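Local coordinates for protein putative hexose oxidase (Nonomuraea sp. ATCC 39727, PDB 5AWV) that probably oxidises the sugar of teicoplanin-type glycopeptide antibiotics as a hexose oxidase, using a flavin (FAD) cofactor linked covalently at two points, at residues A[368-373]-A[468-473]; A[398-403]-A[424-429]. All coordinates share one frame; numbering follows the deposited sequence.

Contact 1 of 2, residues A[368-373]-A[468-473]; sequences AGYLRK and GAYINY. With FAD (flavin-adenine dinucleotide), chain M; N1L (2-amino-2-deoxy-beta-D-glucopyranuronic acid), chain B.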
# COMPACT_ATOMS: atom_id res chain seq x y z
N ALA A 368 7.86 -10.89 7.16
CA ALA A 368 7.87 -11.20 5.68
C ALA A 368 9.25 -11.57 5.14
O ALA A 368 10.29 -11.28 5.73
CB ALA A 368 7.37 -9.93 4.94
N GLY A 369 9.23 -12.27 4.01
CA GLY A 369 10.42 -12.68 3.26
C GLY A 369 10.07 -12.83 1.81
O GLY A 369 8.88 -13.03 1.46
N TYR A 370 11.06 -12.70 0.93
CA TYR A 370 10.95 -13.08 -0.44
C TYR A 370 11.53 -14.48 -0.64
O TYR A 370 12.57 -14.79 -0.08
CB TYR A 370 11.77 -12.16 -1.29
CG TYR A 370 11.12 -10.86 -1.64
CD1 TYR A 370 10.24 -10.80 -2.74
CD2 TYR A 370 11.47 -9.69 -0.99
CE1 TYR A 370 9.68 -9.59 -3.12
CE2 TYR A 370 10.90 -8.46 -1.37
CZ TYR A 370 10.00 -8.42 -2.44
OH TYR A 370 9.40 -7.26 -2.86
N LEU A 371 10.94 -15.25 -1.53
CA LEU A 371 11.49 -16.51 -2.03
C LEU A 371 11.89 -16.44 -3.48
O LEU A 371 11.06 -16.13 -4.32
CB LEU A 371 10.46 -17.64 -1.85
CG LEU A 371 10.23 -18.04 -0.37
CD1 LEU A 371 9.05 -18.96 -0.26
CD2 LEU A 371 11.48 -18.63 0.28
N ARG A 372 13.11 -16.91 -3.78
CA ARG A 372 13.59 -17.21 -5.15
C ARG A 372 13.43 -18.66 -5.55
O ARG A 372 13.38 -18.95 -6.71
CB ARG A 372 15.10 -16.91 -5.28
CG ARG A 372 15.46 -15.52 -4.89
CD ARG A 372 16.97 -15.40 -4.78
NE ARG A 372 17.50 -15.38 -6.16
CZ ARG A 372 18.76 -15.64 -6.50
NH1 ARG A 372 19.66 -16.03 -5.60
NH2 ARG A 372 19.13 -15.53 -7.77
N LYS A 373 13.34 -19.55 -4.57
CA LYS A 373 13.15 -20.99 -4.74
C LYS A 373 12.15 -21.36 -3.65
O LYS A 373 11.90 -20.55 -2.75
CB LYS A 373 14.44 -21.72 -4.52
CG LYS A 373 15.40 -21.51 -5.62
CD LYS A 373 16.75 -22.07 -5.18
CE LYS A 373 17.05 -23.42 -5.74
NZ LYS A 373 18.18 -23.30 -6.73
N GLY A 468 15.62 -11.40 1.10
CA GLY A 468 15.28 -10.33 1.98
C GLY A 468 13.79 -10.08 2.14
O GLY A 468 13.04 -11.04 2.11
N ALA A 469 13.38 -8.82 2.26
CA ALA A 469 12.06 -8.42 2.61
C ALA A 469 11.59 -7.19 1.86
O ALA A 469 12.38 -6.57 1.20
CB ALA A 469 11.95 -8.24 4.13
N TYR A 470 10.28 -6.99 1.89
CA TYR A 470 9.55 -6.05 1.11
C TYR A 470 9.18 -4.87 2.05
O TYR A 470 8.50 -5.06 3.07
CB TYR A 470 8.31 -6.70 0.59
CG TYR A 470 7.30 -5.80 -0.09
CD1 TYR A 470 7.69 -4.83 -1.01
CD2 TYR A 470 5.94 -5.96 0.15
CE1 TYR A 470 6.74 -4.03 -1.64
CE2 TYR A 470 4.98 -5.20 -0.51
CZ TYR A 470 5.37 -4.25 -1.43
OH TYR A 470 4.38 -3.49 -2.05
N ILE A 471 9.63 -3.66 1.72
CA ILE A 471 9.45 -2.45 2.60
C ILE A 471 8.02 -2.01 2.82
O ILE A 471 7.77 -1.41 3.81
CB ILE A 471 10.34 -1.24 2.09
CG1 ILE A 471 10.48 -0.12 3.12
CG2 ILE A 471 9.78 -0.65 0.84
CD1 ILE A 471 11.27 -0.52 4.37
N ASN A 472 7.08 -2.43 1.96
CA ASN A 472 5.66 -2.20 2.28
C ASN A 472 5.05 -3.11 3.30
O ASN A 472 3.91 -2.84 3.78
CB ASN A 472 4.79 -2.16 1.00
CG ASN A 472 4.50 -0.77 0.50
OD1 ASN A 472 4.52 0.21 1.24
ND2 ASN A 472 4.21 -0.68 -0.79
N TYR A 473 5.82 -4.15 3.65
CA TYR A 473 5.54 -4.96 4.85
C TYR A 473 6.58 -4.77 5.94
O TYR A 473 7.30 -5.71 6.37
CB TYR A 473 5.56 -6.43 4.44
CG TYR A 473 4.59 -6.90 3.43
CD1 TYR A 473 3.42 -6.20 3.10
CD2 TYR A 473 4.91 -8.08 2.69
CE1 TYR A 473 2.56 -6.67 2.11
CE2 TYR A 473 4.02 -8.59 1.71
CZ TYR A 473 2.84 -7.91 1.43
OH TYR A 473 1.97 -8.48 0.41
PA FAD M . 0.09 4.99 5.79
O1A FAD M . 0.04 4.24 7.11
O2A FAD M . -0.74 6.17 5.56
O5B FAD M . 1.58 5.32 5.41
C5B FAD M . 2.67 4.33 5.44
C4B FAD M . 3.99 5.03 5.52
O4B FAD M . 4.26 5.87 4.39
C3B FAD M . 4.22 5.93 6.74
O3B FAD M . 5.60 6.02 7.16
C2B FAD M . 3.71 7.22 6.18
O2B FAD M . 4.18 8.29 6.94
C1B FAD M . 4.21 7.21 4.78
N9A FAD M . 3.39 8.03 3.92
C8A FAD M . 2.07 8.00 3.70
N7A FAD M . 1.69 8.89 2.75
C5A FAD M . 2.79 9.49 2.32
C6A FAD M . 3.09 10.59 1.38
N6A FAD M . 2.07 11.14 0.72
N1A FAD M . 4.40 10.93 1.21
C2A FAD M . 5.40 10.34 1.93
N3A FAD M . 5.20 9.35 2.85
C4A FAD M . 3.92 8.96 3.09
N1 FAD M . 0.85 -4.10 -0.08
C2 FAD M . 1.01 -4.68 -1.32
O2 FAD M . 1.98 -4.34 -2.03
N3 FAD M . 0.14 -5.57 -1.81
C4 FAD M . -1.02 -5.87 -1.18
O4 FAD M . -1.84 -6.68 -1.67
C4X FAD M . -1.28 -5.27 0.13
N5 FAD M . -2.43 -5.52 0.85
C5X FAD M . -2.72 -4.88 2.03
C6 FAD M . -3.95 -5.15 2.66
C7 FAD M . -4.13 -4.52 3.92
C7M FAD M . -5.44 -4.80 4.70
C8 FAD M . -3.12 -3.56 4.52
C8M FAD M . -3.45 -2.71 5.73
C9 FAD M . -1.94 -3.30 3.80
C9A FAD M . -1.69 -3.94 2.61
N10 FAD M . -0.51 -3.72 1.86
C10 FAD M . -0.28 -4.33 0.64
C1' FAD M . 0.58 -2.83 2.39
C2' FAD M . 0.50 -1.45 1.87
O2' FAD M . 1.07 -1.48 0.57
C3' FAD M . 1.39 -0.67 2.78
O3' FAD M . 0.84 -0.84 4.08
C4' FAD M . 1.40 0.83 2.37
O4' FAD M . 2.59 1.40 2.92
C5' FAD M . 0.19 1.50 2.98
O5' FAD M . 0.10 2.86 2.52
P FAD M . -0.91 3.83 3.23
O1P FAD M . -0.91 5.12 2.56
O2P FAD M . -2.27 3.23 3.43
O3P FAD M . -0.28 3.82 4.71
C1 N1L B . -3.93 -8.43 4.49
C2 N1L B . -3.09 -9.03 5.73
C3 N1L B . -1.64 -8.50 5.78
C4 N1L B . -1.00 -8.80 4.44
C5 N1L B . -1.72 -7.97 3.34
C6 N1L B . -1.05 -8.10 1.95
N2 N1L B . -3.70 -8.78 7.03
O3 N1L B . -0.83 -9.20 6.84
O4 N1L B . 0.49 -8.53 4.47
O5 N1L B . -3.12 -8.46 3.21
O6B N1L B . -1.53 -9.18 1.16
O6A N1L B . 0.28 -8.39 2.07
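Y370 and Y470 meet through different first torsions: CG of Y370 lies anti to its carbonyl carbon (chi1 -82°), which lays the ring along the loop 468-473, while CG of Y470 lies anti to the backbone N (chi1 171°) and carries that ring away from strand 368-371 toward the flavin. The contact joins the edge strand of the antiparallel sheet of the substrate domain to the berberine-bridge-enzyme-like segment that lines the FAD site. The backbones come closest at G369 and A469, with CA atoms 4.6 Å apart. One hydrogen bond ties them: Y370 N donates to G468 O at 2.8 Å, with an N-H...O angle of 154°. The CA of G369 adds a CA-H...O contact to the same oxygen. Farther along, the Y370 ring turns its edge to the peptide of G468 and A469; its CE2 touches Y470 CB at 3.7 Å, and its hydroxyl, hydrogen-bonded to K425, sits near CD1 of Y470. Two residues back, on the same side of the strand, A368 CB meets the edge of the Y473 ring, 3.8 Å from CD2. A type I turn from Y470 to Y473, closed by Y473 N to Y470 O, gathers three ligand-facing side chains. One face of the Y473 ring receives CD2 of Y470, and the opposite face lies under O4 of the bound aminoglucuronic acid; its hydroxyl is hydrogen-bonded to Y165. N472 works at both ends of its amide: OD1 accepts from O4' of the FAD ribityl chain at 2.8 Å, and ND2 donates to Y470 OH, in the amide plane. Thus positioned, Y470 OH donates to flavin O2 at 2.5 Å.

Contact 2 of 2, residues A[398-403]-A[424-429]; sequences VWLIGY and LKVNYI. With N1L (2-amino-2-deoxy-beta-D-glucopyranuronic acid), chain B.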
# COMPACT_ATOMS: atom_id res chain seq x y z
N VAL A 398 0.70 -18.75 7.59
CA VAL A 398 1.75 -18.49 6.58
C VAL A 398 1.07 -18.38 5.24
O VAL A 398 0.32 -19.31 4.84
CB VAL A 398 2.77 -19.62 6.53
CG1 VAL A 398 3.81 -19.36 5.41
CG2 VAL A 398 3.42 -19.73 7.88
N TRP A 399 1.25 -17.25 4.56
CA TRP A 399 0.72 -17.04 3.21
C TRP A 399 1.89 -17.01 2.21
O TRP A 399 2.90 -16.32 2.46
CB TRP A 399 -0.04 -15.70 3.08
CG TRP A 399 -1.26 -15.59 3.87
CD1 TRP A 399 -1.74 -16.47 4.81
CD2 TRP A 399 -2.20 -14.51 3.82
NE1 TRP A 399 -2.90 -16.00 5.33
CE2 TRP A 399 -3.22 -14.80 4.74
CE3 TRP A 399 -2.29 -13.34 3.05
CZ2 TRP A 399 -4.31 -13.94 4.94
CZ3 TRP A 399 -3.39 -12.50 3.23
CH2 TRP A 399 -4.36 -12.79 4.18
N LEU A 400 1.75 -17.76 1.12
CA LEU A 400 2.76 -17.86 0.09
C LEU A 400 2.09 -17.24 -1.14
O LEU A 400 1.11 -17.78 -1.67
CB LEU A 400 3.14 -19.29 -0.12
CG LEU A 400 3.90 -19.95 1.07
CD1 LEU A 400 3.47 -21.38 1.26
CD2 LEU A 400 5.39 -19.88 0.83
N ILE A 401 2.52 -16.02 -1.50
CA ILE A 401 1.79 -15.17 -2.44
C ILE A 401 2.53 -15.18 -3.75
O ILE A 401 3.75 -14.88 -3.75
CB ILE A 401 1.76 -13.73 -1.86
CG1 ILE A 401 1.16 -13.70 -0.42
CG2 ILE A 401 0.97 -12.78 -2.71
CD1 ILE A 401 1.45 -12.35 0.28
N GLY A 402 1.84 -15.57 -4.81
CA GLY A 402 2.38 -15.60 -6.19
C GLY A 402 3.00 -14.26 -6.60
O GLY A 402 2.41 -13.25 -6.37
N TYR A 403 4.20 -14.32 -7.13
CA TYR A 403 4.97 -13.13 -7.56
C TYR A 403 5.80 -13.46 -8.81
O TYR A 403 5.57 -14.46 -9.43
CB TYR A 403 5.81 -12.64 -6.43
CG TYR A 403 6.30 -11.19 -6.54
CD1 TYR A 403 5.41 -10.16 -6.67
CD2 TYR A 403 7.67 -10.90 -6.54
CE1 TYR A 403 5.84 -8.85 -6.75
CE2 TYR A 403 8.17 -9.60 -6.56
CZ TYR A 403 7.24 -8.56 -6.69
OH TYR A 403 7.68 -7.26 -6.73
N LEU A 424 7.88 -15.87 -5.08
CA LEU A 424 6.82 -15.78 -4.04
C LEU A 424 7.17 -14.72 -3.05
O LEU A 424 8.38 -14.52 -2.74
CB LEU A 424 6.73 -17.14 -3.31
CG LEU A 424 6.22 -18.32 -4.14
CD1 LEU A 424 6.64 -19.66 -3.51
CD2 LEU A 424 4.72 -18.22 -4.25
N LYS A 425 6.16 -14.11 -2.45
CA LYS A 425 6.39 -13.37 -1.29
C LYS A 425 5.82 -14.25 -0.18
O LYS A 425 4.73 -14.87 -0.35
CB LYS A 425 5.75 -12.01 -1.28
CG LYS A 425 6.16 -11.07 -2.48
CD LYS A 425 6.09 -9.59 -2.02
CE LYS A 425 6.25 -8.69 -3.28
NZ LYS A 425 6.58 -7.31 -2.88
N VAL A 426 6.48 -14.28 0.92
CA VAL A 426 5.92 -15.11 2.06
C VAL A 426 5.65 -14.24 3.26
O VAL A 426 6.58 -13.57 3.76
CB VAL A 426 6.77 -16.40 2.32
CG1 VAL A 426 8.21 -16.14 2.55
CG2 VAL A 426 6.27 -17.14 3.61
N ASN A 427 4.45 -14.34 3.81
CA ASN A 427 4.08 -13.66 4.99
C ASN A 427 3.79 -14.61 6.15
O ASN A 427 3.24 -15.71 5.97
CB ASN A 427 2.86 -12.75 4.76
CG ASN A 427 3.22 -11.49 3.95
OD1 ASN A 427 4.37 -11.23 3.68
ND2 ASN A 427 2.23 -10.74 3.57
N TYR A 428 4.19 -14.16 7.31
CA TYR A 428 4.04 -14.83 8.61
C TYR A 428 3.24 -13.93 9.49
O TYR A 428 3.71 -12.87 9.95
CB TYR A 428 5.44 -15.18 9.16
CG TYR A 428 6.37 -15.93 8.19
CD1 TYR A 428 7.18 -15.23 7.32
CD2 TYR A 428 6.45 -17.33 8.14
CE1 TYR A 428 8.05 -15.85 6.48
CE2 TYR A 428 7.32 -17.96 7.28
CZ TYR A 428 8.12 -17.22 6.45
OH TYR A 428 8.94 -17.84 5.56
N ILE A 429 1.99 -14.33 9.76
CA ILE A 429 0.92 -13.48 10.26
C ILE A 429 0.33 -13.96 11.56
O ILE A 429 0.14 -15.14 11.72
CB ILE A 429 -0.23 -13.40 9.26
CG1 ILE A 429 0.28 -12.91 7.90
CG2 ILE A 429 -1.33 -12.40 9.68
CD1 ILE A 429 -0.64 -13.28 6.78
C1 N1L B . -3.93 -8.43 4.49
C2 N1L B . -3.09 -9.03 5.73
C3 N1L B . -1.64 -8.50 5.78
C4 N1L B . -1.00 -8.80 4.44
C5 N1L B . -1.72 -7.97 3.34
C6 N1L B . -1.05 -8.10 1.95
N2 N1L B . -3.70 -8.78 7.03
O3 N1L B . -0.83 -9.20 6.84
O4 N1L B . 0.49 -8.53 4.47
O5 N1L B . -3.12 -8.46 3.21
O6B N1L B . -1.53 -9.18 1.16
O6A N1L B . 0.28 -8.39 2.07
O HOH W 1 6.40 -5.43 -5.02
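W399 and N427 form a hydrogen-bonded pair of the antiparallel strands 398-402 and 424-429, whose axes run 4.6 Å apart at 160°. Both of their backbone N-H groups and both carbonyls are used between them, W399 N to N427 O and N427 N to W399 O, each 2.9 Å. I401 and K425 repeat the exchange, and I401 N to K425 O is the straighter of its two bonds, 172° at the hydrogen. CA-H groups of V398, V426 and L424 supplement the acceptors N427 O, W399 O and I401 O. NZ of the buried K425 has several partners: it donates to a water 2.9 Å away that also bonds Y403 OH, and it is hydrogen-bonded to Y370. Its CE lies over one face of the Y403 ring, 3.6 Å from the centroid, with NZ in an off-centre cation-pi position. Y165 and Y470 add cation-pi contacts. W399 has its indole N-H bonded to Y395, and one indole face takes I429 CD1, 3.5 Å from the five-membered ring centroid and 9° off its normal. That side of the sheet, with N427, borders the aminoglucuronic acid of the antibiotic. V398, L400, V426 and Y428 pack on the other face, where L448 of helix 438-452 meets V398 and Y428; strands 291-298 and 363-371 flank the pair in the sheet.

How the contacts relate
Both contacts are buried, their centres 8 Å apart, and they share one antiparallel sheet, in which strand 363-371 neighbours strand 424-432; G369 O and V426 N, 2.8 Å apart, probably hydrogen-bond the two. Contact 2 is a regular strand pairing inside the sheet, with four backbone bonds and 654 Å² buried. Contact 1 is irregular, a strand edge against a loop with one backbone bond and 308 Å², and its polar side chains are turned to the flavin. Along the chain, contact 2 lies nested within the loop that contact 1 closes. K425 connects their chemistry: its NZ probably hydrogen-bonds Y370 OH and makes a cation-pi contact with Y470, and both contacts border the same aminoglucuronic acid.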